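Local coordinates for protein polysaccharide Lyase Family 6 (Bacteroides cellulosilyticus, PDB 6QPS) that cleaves alginate as a calcium-binding polysaccharide lyase of family 6, specific for mannuronic acid, at residues D304-D309 with N434-E439. Residues are numbered along the deposited sequence; the frame is centred on the assembly and turned at random.
Sequences DNYIKD and NQEEKE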
loop_
_atom_site.group_PDB
_atom_site.type_symbol
_atom_site.label_atom_id
_atom_site.label_comp_id
_atom_site.label_asym_id
_atom_site.label_seq_id
_atom_site.Cartn_x
_atom_site.Cartn_y
_atom_site.Cartn_z
ATOM N N ASP A 304 11.288 -10.815 8.887
ATOM C CA ASP A 304 12.293 -10.585 7.837
ATOM C C ASP A 304 12.231 -9.193 7.210
ATOM O O ASP A 304 12.701 -9.013 6.090
ATOM C CB ASP A 304 12.228 -11.706 6.773
ATOM C CG ASP A 304 13.453 -11.759 5.861
ATOM O OD1 ASP A 304 14.575 -11.645 6.395
ATOM O OD2 ASP A 304 13.260 -11.941 4.641
ATOM N N ASN A 305 11.674 -8.199 7.901
ATOM C CA ASN A 305 11.648 -6.838 7.388
ATOM C C ASN A 305 12.932 -6.116 7.761
ATOM O O ASN A 305 13.528 -6.376 8.802
ATOM C CB ASN A 305 10.426 -6.095 7.924
ATOM C CG ASN A 305 9.123 -6.811 7.566
ATOM O OD1 ASN A 305 8.615 -6.680 6.463
ATOM N ND2 ASN A 305 8.592 -7.598 8.515
ATOM N N TYR A 306 13.365 -5.214 6.877
ATOM C CA TYR A 306 14.635 -4.493 7.012
ATOM C C TYR A 306 14.319 -3.004 6.933
ATOM O O TYR A 306 13.883 -2.520 5.882
ATOM C CB TYR A 306 15.580 -4.929 5.885
ATOM C CG TYR A 306 17.037 -4.513 6.032
ATOM C CD1 TYR A 306 17.436 -3.200 5.821
ATOM C CD2 TYR A 306 18.026 -5.448 6.359
ATOM C CE1 TYR A 306 18.767 -2.820 5.927
ATOM C CE2 TYR A 306 19.354 -5.078 6.456
ATOM C CZ TYR A 306 19.717 -3.763 6.248
ATOM O OH TYR A 306 21.055 -3.415 6.363
ATOM N N ILE A 307 14.513 -2.294 8.050
ATOM C CA ILE A 307 14.121 -0.886 8.201
ATOM C C ILE A 307 15.381 -0.077 8.465
ATOM O O ILE A 307 16.073 -0.324 9.462
ATOM C CB ILE A 307 13.119 -0.712 9.351
ATOM C CG1 ILE A 307 11.857 -1.492 9.015
ATOM C CG2 ILE A 307 12.787 0.727 9.557
ATOM C CD1 ILE A 307 10.994 -1.905 10.177
ATOM N N LYS A 308 15.699 0.851 7.561
ATOM C CA LYS A 308 16.938 1.626 7.610
ATOM C C LYS A 308 16.702 3.134 7.553
ATOM O O LYS A 308 16.040 3.639 6.643
ATOM C CB LYS A 308 17.862 1.211 6.438
ATOM C CG LYS A 308 19.208 1.919 6.392
ATOM C CD LYS A 308 20.016 1.608 5.129
ATOM C CE LYS A 308 21.439 2.117 5.252
ATOM N NZ LYS A 308 22.162 2.037 3.944
ATOM N N ASP A 309 17.364 3.858 8.467
ATOM C CA ASP A 309 17.465 5.315 8.422
ATOM C C ASP A 309 16.100 5.991 8.294
ATOM O O ASP A 309 15.940 6.939 7.521
ATOM C CB ASP A 309 18.364 5.787 7.271
ATOM C CG ASP A 309 19.819 5.375 7.418
ATOM O OD1 ASP A 309 20.290 5.085 8.552
ATOM O OD2 ASP A 309 20.515 5.363 6.370
ATOM N N ASN A 434 25.328 -4.082 3.759
ATOM C CA ASN A 434 25.275 -3.468 2.439
ATOM C C ASN A 434 24.860 -4.475 1.363
ATOM O O ASN A 434 24.041 -4.155 0.491
ATOM C CB ASN A 434 26.643 -2.887 2.098
ATOM C CG ASN A 434 26.927 -1.594 2.824
ATOM O OD1 ASN A 434 28.078 -1.314 3.180
ATOM N ND2 ASN A 434 25.897 -0.790 3.039
ATOM N N GLN A 435 25.389 -5.701 1.428
ATOM C CA GLN A 435 25.016 -6.735 0.458
ATOM C C GLN A 435 23.554 -7.163 0.621
ATOM O O GLN A 435 22.855 -7.422 -0.373
ATOM C CB GLN A 435 25.952 -7.934 0.619
ATOM C CG GLN A 435 25.625 -9.118 -0.271
ATOM C CD GLN A 435 25.765 -8.796 -1.752
ATOM O OE1 GLN A 435 26.544 -7.927 -2.144
ATOM N NE2 GLN A 435 25.006 -9.504 -2.582
ATOM N N GLU A 436 23.088 -7.288 1.864
ATOM C CA GLU A 436 21.686 -7.609 2.100
ATOM C C GLU A 436 20.781 -6.547 1.487
ATOM O O GLU A 436 19.794 -6.873 0.813
ATOM C CB GLU A 436 21.442 -7.729 3.604
ATOM C CG GLU A 436 20.006 -8.021 4.006
ATOM C CD GLU A 436 19.523 -9.401 3.587
ATOM O OE1 GLU A 436 20.360 -10.324 3.446
ATOM O OE2 GLU A 436 18.301 -9.581 3.387
ATOM N N GLU A 437 21.120 -5.267 1.676
ATOM C CA GLU A 437 20.314 -4.195 1.096
ATOM C C GLU A 437 20.323 -4.269 -0.418
ATOM O O GLU A 437 19.287 -4.076 -1.063
ATOM C CB GLU A 437 20.851 -2.832 1.555
ATOM C CG GLU A 437 20.701 -2.609 3.066
ATOM C CD GLU A 437 21.439 -1.386 3.604
ATOM O OE1 GLU A 437 21.746 -0.451 2.819
ATOM O OE2 GLU A 437 21.715 -1.363 4.828
ATOM N N LYS A 438 21.498 -4.511 -1.009
ATOM C CA LYS A 438 21.594 -4.568 -2.459
ATOM C C LYS A 438 20.723 -5.684 -3.020
ATOM O O LYS A 438 20.023 -5.480 -4.019
ATOM C CB LYS A 438 23.044 -4.739 -2.911
ATOM C CG LYS A 438 23.162 -4.889 -4.428
ATOM C CD LYS A 438 24.587 -4.725 -4.941
ATOM C CE LYS A 438 24.618 -4.841 -6.481
ATOM N NZ LYS A 438 23.571 -4.024 -7.193
ATOM N N GLU A 439 20.744 -6.866 -2.396
ATOM C CA GLU A 439 19.905 -7.959 -2.880
ATOM C C GLU A 439 18.427 -7.583 -2.835
ATOM O O GLU A 439 17.677 -7.860 -3.776
ATOM C CB GLU A 439 20.148 -9.225 -2.055
ATOM C CG GLU A 439 21.502 -9.875 -2.316
ATOM C CD GLU A 439 21.817 -10.998 -1.340
ATOM O OE1 GLU A 439 20.946 -11.348 -0.511
ATOM O OE2 GLU A 439 22.950 -11.523 -1.395
HETATM O O HOH W 1 17.021 -11.986 5.188
HETATM O O HOH W 2 24.129 -0.367 5.428
#
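The carboxylate of E437, buried beside the outer face of the β-helix, divides its two oxygens between Y306 and K308. Y306 OH donates a hydrogen bond of 2.6 Å to the anti lone pair of E437 OE2. The two side chains cross at about a right angle, OE2 sitting at the ring edge near its plane, with ring and carboxylate planes 67° apart and E437 CG 3.5 Å from Y306 CE1. K308 serves the other oxygen. Its fully extended chain runs past the carboxylate, CD lying 3.4 Å from E437 OE2, and brings NZ to the syn side of E437 OE1 in a 2.8 Å salt bridge. A water 2.7 Å from E437 OE2 donates a further bond to that oxygen; the Y306 and K308 bonds, one on each oxygen, are likely to hold the carboxylate's rotation. With the carboxylate gone, as in an alanine here, the Y306 hydroxyl would probably lose its acceptor and the K308 ammonium its counter-charge. The preceding residue, E436, has CG anti to its backbone N (chi1 178°), which brings CG obliquely to 3.9 Å from Y306 CE2, and the bend at chi2 turns its carboxylate toward R440, its salt-bridge partner; a second water, 2.7 Å from D304 OD1, also donates to E436 OE2 over a longer 3.3 Å. Y306 and K308 point outward from strand 301-308 of the parallel β-helix, and I307 between them touches F352 and F282 on the neighbouring strands 345-353 and 276-283. Segment 434-439 crosses strand 306-308 at -110°, with L433 and R440 also touching Y306 and E437 resting on L353, and so helix 433-445 packs against the side of the solenoid.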